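PDB 6VT2: adhesin from Streptococcus sanguinis SK1 = NCTC 7863, which binds sialylated glycans through tandem SigLec-like modules and so probably attaches the bacterium to host sialoglycoproteins. Local coordinates for residues T4-L10 with F25-D30; R37-I43 with K98-E103. One frame throughout, in Å; residues are numbered along the deposited sequence. Where two conformers were deposited one is given.

Interaction 1: T4-L10 with F25-D30; sequences TPPTITL and FVETTD. With CA (calcium ion), chain H.
Ile8 and Val26 meet at an oblique angle on the inward face of the sheet, with CG2 of Ile8 pressed to 3.4 Å from CG1 of Val26, tighter than ordinary van der Waals contact. The Val26 methyls divide the work: CG1, anti to the backbone N (chi1 168°), takes Ile8, while CG2 lies 3.7 Å from CB of Leu10, whose side chain runs alongside and points the same way. Further along, Thr28 lies beside Ile8 and turns its methyl CG2 onto CB of Pro6, again at 3.4 Å. Ala102 and Val100 of strand 95-104 cover this face.

Thr7, Thr9, Glu27 and Thr29 project from the other face, where Glu27 forms a salt bridge with Arg77. Four backbone bonds hold the antiparallel ladder, a reciprocal pair between Thr7 and Thr29 and another between Thr9 and Glu27. A water donates to the carbonyl O of Thr7 and, weakly, to that of Glu27; its bond with OG1 of Thr9 holds for one of two conformers.

Beyond the ladder, Asp30 swings its carboxylate back toward the other segment. Both oxygens grip the calcium ion, OD1 at 2.4 Å and OD2 at 2.5 Å, and the carbonyl O of Thr4 binds the same ion at 2.5 Å. OD2 also takes a hydrogen bond from Ser32, which would help fix the carboxylate's rotation. Asp2, Asp104 and a water add to the coordination. The pairing is thus an edge-strand antiparallel ladder of a SigLec-like β-sandwich, ending in a calcium site that ties the N-terminal segment to the end of strand 21-29.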
loop_
_atom_site.group_PDB
_atom_site.type_symbol
_atom_site.label_atom_id
_atom_site.label_comp_id
_atom_site.label_asym_id
_atom_site.label_seq_id
_atom_site.Cartn_x
_atom_site.Cartn_y
_atom_site.Cartn_z
ATOM N N THR A 4 33.703 43.989 -35.231
ATOM C CA THR A 4 33.422 42.548 -35.095
ATOM C C THR A 4 31.985 42.345 -34.675
ATOM O O THR A 4 31.666 42.793 -33.814
ATOM C CB THR A 4 34.327 41.965 -34.010
ATOM O OG1 THR A 4 35.658 42.187 -34.469
ATOM C CG2 THR A 4 34.126 40.476 -33.836
ATOM N N PRO A 5 31.147 41.586 -35.354
ATOM C CA PRO A 5 29.803 41.408 -34.853
ATOM C C PRO A 5 29.745 40.525 -33.605
ATOM O O PRO A 5 30.685 39.918 -33.302
ATOM C CB PRO A 5 29.123 40.781 -36.068
ATOM C CG PRO A 5 30.197 40.078 -36.833
ATOM C CD PRO A 5 31.443 40.894 -36.596
ATOM N N PRO A 6 28.608 40.514 -32.886
ATOM C CA PRO A 6 28.473 39.698 -31.722
ATOM C C PRO A 6 28.560 38.194 -31.987
ATOM O O PRO A 6 28.402 37.813 -33.084
ATOM C CB PRO A 6 27.067 39.983 -31.178
ATOM C CG PRO A 6 26.711 41.311 -31.763
ATOM C CD PRO A 6 27.410 41.338 -33.097
ATOM N N THR A 7 28.865 37.453 -30.940
ATOM C CA THR A 7 28.976 35.995 -30.959
ATOM C C THR A 7 27.668 35.430 -30.419
ATOM O O THR A 7 27.337 35.759 -29.316
ATOM C CB THR A 7 30.175 35.534 -30.135
ATOM O OG1 THR A 7 31.343 36.103 -30.712
ATOM C CG2 THR A 7 30.311 34.029 -30.089
ATOM N N ILE A 8 27.036 34.557 -31.191
ATOM C CA ILE A 8 25.736 33.994 -30.849
ATOM C C ILE A 8 25.899 32.498 -30.641
ATOM O O ILE A 8 26.482 31.814 -31.488
ATOM C CB ILE A 8 24.703 34.244 -31.964
ATOM C CG1 ILE A 8 24.569 35.709 -32.310
ATOM C CG2 ILE A 8 23.326 33.688 -31.566
ATOM C CD1 ILE A 8 23.808 35.952 -33.529
ATOM N N THR A 9 25.356 32.057 -29.499
ATOM C CA THR A 9 25.402 30.657 -29.092
ATOM C C THR A 9 23.943 30.143 -28.925
ATOM O O THR A 9 23.181 30.850 -28.338
ATOM C CB THR A 9 26.203 30.389 -27.820
ATOM O OG1 THR A 9 27.535 30.780 -28.139
ATOM C CG2 THR A 9 26.193 28.936 -27.444
ATOM N N LEU A 10 23.581 29.093 -29.656
ATOM C CA LEU A 10 22.164 28.641 -29.573
ATOM C C LEU A 10 22.085 27.172 -29.975
ATOM O O LEU A 10 22.993 26.721 -30.603
ATOM C CB LEU A 10 21.292 29.526 -30.459
ATOM C CG LEU A 10 21.308 29.205 -31.946
ATOM C CD1 LEU A 10 20.191 29.972 -32.628
ATOM C CD2 LEU A 10 22.645 29.538 -32.561
ATOM N N PHE A 25 17.054 29.171 -25.023
ATOM C CA PHE A 25 17.726 30.464 -24.869
ATOM C C PHE A 25 18.835 30.594 -25.891
ATOM O O PHE A 25 19.443 29.612 -26.228
ATOM C CB PHE A 25 18.194 30.611 -23.425
ATOM C CG PHE A 25 17.043 30.853 -22.495
ATOM C CD1 PHE A 25 16.544 32.128 -22.312
ATOM C CD2 PHE A 25 16.411 29.795 -21.869
ATOM C CE1 PHE A 25 15.462 32.345 -21.480
ATOM C CE2 PHE A 25 15.326 30.018 -21.043
ATOM C CZ PHE A 25 14.861 31.291 -20.849
ATOM N N VAL A 26 19.012 31.807 -26.350
ATOM C CA VAL A 26 20.109 32.139 -27.273
ATOM C C VAL A 26 21.009 33.034 -26.424
ATOM O O VAL A 26 20.522 33.724 -25.682
ATOM C CB VAL A 26 19.582 32.861 -28.517
ATOM C CG1 VAL A 26 20.738 33.442 -29.313
ATOM C CG2 VAL A 26 18.676 31.976 -29.370
ATOM N N GLU A 27 22.303 32.863 -26.474
ATOM C CA GLU A 27 23.242 33.683 -25.674
ATOM C C GLU A 27 24.102 34.465 -26.648
ATOM O O GLU A 27 24.523 33.879 -27.594
ATOM C CB GLU A 27 24.065 32.824 -24.731
ATOM C CG GLU A 27 23.291 32.360 -23.509
ATOM C CD GLU A 27 24.192 31.909 -22.374
ATOM O OE1 GLU A 27 25.315 31.509 -22.647
ATOM O OE2 GLU A 27 23.778 31.989 -21.225
ATOM N N THR A 28 24.263 35.765 -26.390
ATOM C CA THR A 28 24.998 36.638 -27.311
ATOM C C THR A 28 26.066 37.400 -26.536
ATOM O O THR A 28 25.759 37.845 -25.558
ATOM C CB THR A 28 24.076 37.574 -28.098
ATOM O OG1 THR A 28 23.130 36.766 -28.795
ATOM C CG2 THR A 28 24.806 38.424 -29.112
ATOM N N THR A 29 27.293 37.372 -27.016
ATOM C CA THR A 29 28.301 38.311 -26.314
ATOM C C THR A 29 28.963 39.190 -27.364
ATOM O O THR A 29 28.885 38.941 -28.469
ATOM C CB THR A 29 29.368 37.468 -25.620
ATOM O OG1 THR A 29 30.002 36.720 -26.647
ATOM C CG2 THR A 29 28.832 36.469 -24.628
ATOM N N ASP A 30 29.657 40.207 -26.903
ATOM C CA ASP A 30 30.419 41.072 -27.815
ATOM C C ASP A 30 31.549 41.641 -26.989
ATOM O O ASP A 30 31.269 42.021 -25.921
ATOM C CB ASP A 30 29.545 42.151 -28.437
ATOM C CG ASP A 30 30.244 42.903 -29.548
ATOM O OD1 ASP A 30 30.268 42.407 -30.597
ATOM O OD2 ASP A 30 30.646 44.010 -29.310
HETATM CA CA CA H . 31.476 44.140 -31.661
HETATM O O HOH W 1 27.549 33.676 -27.074
HETATM O O HOH W 2 33.392 43.183 -30.744
#

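Interaction 2: R37-I43 with K98-E103; sequences RVIVRNI and KYVRAE. With GAL (beta-D-galactopyranose), chain D; SIA (N-acetyl-alpha-neuraminic acid), chain B; SO4 (sulfate ion), chain L.
Chi1 of -170° sets CG1 of Ile43 anti to its backbone N, and chi2 of 55° then turns CD1 over the Tyr99 ring. This CH-pi contact is nearly centred: CD1 lies 4.0 Å from the centroid of the Tyr99 ring. The hydroxyl Tyr99 OH donates to O6 of galactose at 2.6 Å, and CG2 of Ile43 packs against the same sugar oxygen. Lys98 bends at chi2, bringing NZ to 2.9 Å from OD1 of Asn42, above that carbonyl's plane rather than on a lone pair. With O8 and O9 of sialic acid and Asp53 O, four acceptors surround NZ and must share its three N-H groups. Asn42 ND2 donates to OD1 of Asp53. The protein acceptors, Asn42 OD1 and Asp53 O, probably hold the ammonium in place for the sugar.

Arg41 bends at chi3 and sends NE to the carbonyl O of Asn42 at 3.0 Å, a straight bond (172°) that ties the side chain to the backbone just past the strand. Its NH1, bonded to Ala46 O, comes 3.7 Å from NH1 of Arg101. A water accepts from both NH1 atoms. Arg101 NH2 bonds to Thr110 O and Asp47 OD1, and the Asp47 salt bridge should mainly ease the like charges.

Three reciprocal backbone pairs, Arg37-Glu103, Ile39-Arg101 and Arg41-Tyr99, set the antiparallel register. Val38, Val40, Val100 and Ala102 occupy the opposite face, where Val38 meets Leu76 and Thr78 of strand 76-83 and Val40 meets Tyr59 of strand 58-61. Strand 35-41 is outermost in its sheet, and strand 95-104 lies between it and strand 119-125, whose Phe120 packs against Val40 and Val100.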
loop_
_atom_site.group_PDB
_atom_site.type_symbol
_atom_site.label_atom_id
_atom_site.label_comp_id
_atom_site.label_asym_id
_atom_site.label_seq_id
_atom_site.Cartn_x
_atom_site.Cartn_y
_atom_site.Cartn_z
ATOM N N ARG A 37 20.624 44.661 -30.811
ATOM C CA ARG A 37 19.511 43.959 -31.463
ATOM C C ARG A 37 19.820 42.469 -31.479
ATOM O O ARG A 37 20.922 42.123 -31.657
ATOM C CB ARG A 37 19.338 44.375 -32.923
ATOM C CG ARG A 37 19.064 45.857 -33.136
ATOM C CD ARG A 37 18.958 46.267 -34.570
ATOM N NE ARG A 37 17.843 45.914 -35.420
ATOM C CZ ARG A 37 16.639 45.530 -35.097
ATOM N NH1 ARG A 37 15.807 45.240 -36.084
ATOM N NH2 ARG A 37 16.217 45.363 -33.863
ATOM N N VAL A 38 18.791 41.676 -31.059
ATOM C CA VAL A 38 18.859 40.188 -31.436
ATOM C C VAL A 38 17.554 39.927 -32.202
ATOM O O VAL A 38 16.560 40.313 -31.756
ATOM C CB VAL A 38 18.960 39.367 -30.148
ATOM C CG1 VAL A 38 18.899 37.881 -30.456
ATOM C CG2 VAL A 38 20.226 39.719 -29.382
ATOM N N ILE A 39 17.660 39.317 -33.357
ATOM C CA ILE A 39 16.548 39.112 -34.303
ATOM C C ILE A 39 16.418 37.612 -34.563
ATOM O O ILE A 39 17.392 36.984 -34.695
ATOM C CB ILE A 39 16.927 39.805 -35.634
ATOM C CG1 ILE A 39 16.951 41.313 -35.448
ATOM C CG2 ILE A 39 16.027 39.408 -36.780
ATOM C CD1 ILE A 39 17.652 42.034 -36.569
ATOM N N VAL A 40 15.192 37.125 -34.627
ATOM C CA VAL A 40 14.912 35.763 -35.099
ATOM C C VAL A 40 14.114 35.978 -36.366
ATOM O O VAL A 40 13.170 36.666 -36.298
ATOM C CB VAL A 40 14.128 34.940 -34.083
ATOM C CG1 VAL A 40 13.898 33.539 -34.614
ATOM C CG2 VAL A 40 14.847 34.901 -32.775
ATOM N N ARG A 41 14.537 35.389 -37.467
ATOM C CA ARG A 41 13.826 35.692 -38.704
ATOM C C ARG A 41 13.844 34.513 -39.671
ATOM O O ARG A 41 14.664 33.643 -39.592
ATOM C CB ARG A 41 14.464 36.899 -39.402
ATOM C CG ARG A 41 15.933 36.705 -39.740
ATOM C CD ARG A 41 16.506 37.770 -40.677
ATOM N NE ARG A 41 16.142 37.520 -42.034
ATOM C CZ ARG A 41 16.411 38.328 -43.022
ATOM N NH1 ARG A 41 17.046 39.452 -42.785
ATOM N NH2 ARG A 41 16.076 37.997 -44.242
ATOM N N ASN A 42 12.933 34.608 -40.634
ATOM C CA ASN A 42 12.962 33.695 -41.781
ATOM C C ASN A 42 14.154 34.047 -42.645
ATOM O O ASN A 42 14.462 35.149 -42.712
ATOM C CB ASN A 42 11.763 33.930 -42.689
ATOM C CG ASN A 42 10.507 33.430 -42.049
ATOM O OD1 ASN A 42 10.586 33.027 -40.919
ATOM N ND2 ASN A 42 9.388 33.464 -42.739
ATOM N N ILE A 43 14.700 33.094 -43.361
ATOM C CA ILE A 43 15.808 33.376 -44.311
ATOM C C ILE A 43 15.342 34.383 -45.353
ATOM O O ILE A 43 16.135 35.192 -45.765
ATOM C CB ILE A 43 16.335 32.072 -44.971
ATOM C CG1 ILE A 43 17.625 32.310 -45.764
ATOM C CG2 ILE A 43 15.293 31.375 -45.844
ATOM C CD1 ILE A 43 18.756 32.947 -44.979
ATOM N N LYS A 98 15.131 28.586 -38.621
ATOM C CA LYS A 98 15.032 30.039 -38.489
ATOM C C LYS A 98 16.382 30.592 -38.031
ATOM O O LYS A 98 17.113 29.942 -37.412
ATOM C CB LYS A 98 13.917 30.405 -37.533
ATOM C CG LYS A 98 12.561 29.830 -37.884
ATOM C CD LYS A 98 12.063 30.456 -39.164
ATOM C CE LYS A 98 11.008 29.557 -39.724
ATOM N NZ LYS A 98 10.281 30.143 -40.838
ATOM N N TYR A 99 16.586 31.836 -38.371
ATOM C CA TYR A 99 17.917 32.443 -38.292
ATOM C C TYR A 99 17.943 33.492 -37.193
ATOM O O TYR A 99 16.977 34.231 -36.999
ATOM C CB TYR A 99 18.257 33.059 -39.628
ATOM C CG TYR A 99 18.470 32.003 -40.654
ATOM C CD1 TYR A 99 17.428 31.364 -41.264
ATOM C CD2 TYR A 99 19.746 31.569 -40.934
ATOM C CE1 TYR A 99 17.654 30.280 -42.122
ATOM C CE2 TYR A 99 20.010 30.546 -41.850
ATOM C CZ TYR A 99 18.937 29.868 -42.390
ATOM O OH TYR A 99 19.240 28.839 -43.214
ATOM N N VAL A 100 19.054 33.526 -36.473
ATOM C CA VAL A 100 19.237 34.440 -35.357
ATOM C C VAL A 100 20.391 35.371 -35.698
ATOM O O VAL A 100 21.481 34.922 -36.043
ATOM C CB VAL A 100 19.463 33.686 -34.044
ATOM C CG1 VAL A 100 19.591 34.686 -32.944
ATOM C CG2 VAL A 100 18.328 32.718 -33.745
ATOM N N ARG A 101 20.131 36.678 -35.559
ATOM C CA ARG A 101 21.162 37.657 -35.828
ATOM C C ARG A 101 21.276 38.604 -34.644
ATOM O O ARG A 101 20.376 38.779 -33.950
ATOM C CB ARG A 101 20.844 38.484 -37.072
ATOM C CG ARG A 101 20.587 37.639 -38.307
ATOM C CD ARG A 101 20.300 38.595 -39.436
ATOM N NE ARG A 101 21.500 39.162 -40.000
ATOM C CZ ARG A 101 21.498 40.011 -41.004
ATOM N NH1 ARG A 101 20.368 40.415 -41.527
ATOM N NH2 ARG A 101 22.622 40.472 -41.507
ATOM N N ALA A 102 22.452 39.150 -34.492
ATOM C CA ALA A 102 22.626 40.118 -33.432
ATOM C C ALA A 102 23.484 41.260 -33.947
ATOM O O ALA A 102 24.335 41.064 -34.817
ATOM C CB ALA A 102 23.268 39.496 -32.197
ATOM N N GLU A 103 23.259 42.450 -33.390
ATOM C CA GLU A 103 23.993 43.654 -33.784
ATOM C C GLU A 103 24.498 44.381 -32.557
ATOM O O GLU A 103 23.759 44.527 -31.572
ATOM C CB GLU A 103 23.071 44.523 -34.586
ATOM C CG GLU A 103 23.768 45.817 -35.120
ATOM C CD GLU A 103 22.753 46.635 -35.882
ATOM O OE1 GLU A 103 22.705 47.859 -35.675
ATOM O OE2 GLU A 103 21.936 46.045 -36.645
HETATM C C1 GAL D . 13.991 27.876 -47.231
HETATM C C2 GAL D . 13.120 26.611 -47.078
HETATM C C3 GAL D . 13.150 26.093 -45.645
HETATM C C4 GAL D . 14.599 25.929 -45.164
HETATM C C5 GAL D . 15.322 27.261 -45.343
HETATM C C6 GAL D . 16.804 27.236 -44.927
HETATM O O2 GAL D . 11.761 26.885 -47.371
HETATM O O3 GAL D . 12.497 24.831 -45.542
HETATM O O4 GAL D . 15.249 24.922 -45.905
HETATM O O5 GAL D . 15.293 27.648 -46.717
HETATM O O6 GAL D . 17.381 28.534 -44.980
HETATM C C1 SIA B . 12.480 24.854 -43.069
HETATM C C2 SIA B . 11.694 24.658 -44.437
HETATM C C3 SIA B . 11.187 23.232 -44.678
HETATM C C4 SIA B . 10.097 22.786 -43.701
HETATM C C5 SIA B . 8.960 23.816 -43.658
HETATM C C6 SIA B . 9.542 25.238 -43.444
HETATM C C7 SIA B . 8.508 26.388 -43.566
HETATM C C8 SIA B . 9.229 27.761 -43.580
HETATM C C9 SIA B . 8.228 28.886 -43.337
HETATM C C10 SIA B . 6.713 23.231 -42.818
HETATM C C11 SIA B . 5.872 22.958 -41.573
HETATM N N5 SIA B . 8.014 23.525 -42.582
HETATM O O1A SIA B . 13.185 23.898 -42.674
HETATM O O1B SIA B . 12.327 26.001 -42.562
HETATM O O4 SIA B . 9.553 21.504 -44.073
HETATM O O6 SIA B . 10.521 25.531 -44.433
HETATM O O7 SIA B . 7.669 26.199 -44.693
HETATM O O8 SIA B . 10.266 27.759 -42.593
HETATM O O9 SIA B . 7.855 28.864 -41.957
HETATM O O10 SIA B . 6.226 23.187 -43.945
HETATM S S SO4 L . 13.605 44.792 -33.878
HETATM O O1 SO4 L . 12.178 44.757 -33.945
HETATM O O2 SO4 L . 14.151 43.769 -34.603
HETATM O O3 SO4 L . 13.993 46.069 -34.354
HETATM O O4 SO4 L . 13.938 44.670 -32.487
HETATM O O HOH W 3 17.676 40.994 -40.170
#

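How the interactions relate
From the N terminus, interaction 1 closes first: the chain passes through strand 13-17 and returns along strand 21-29 to pair with residues 4-10. Strand 35-41 follows directly, and interaction 2 closes only after a longer excursion through strands 58-61 and 76-83. The two closures are therefore in series, neither nested nor crossed. They belong to different sheets of one SigLec-like module, with centres about 11 Å apart, and meet in the interior: Leu10 CD1 lies 3.5 Å from Val100 CG2, and Ile8 CD1 lies 3.6 Å from Ala102 N. This packing joins the two sheets, and strand 95-104 runs from the glycan pocket to the calcium site, where Asp104 is a ligand.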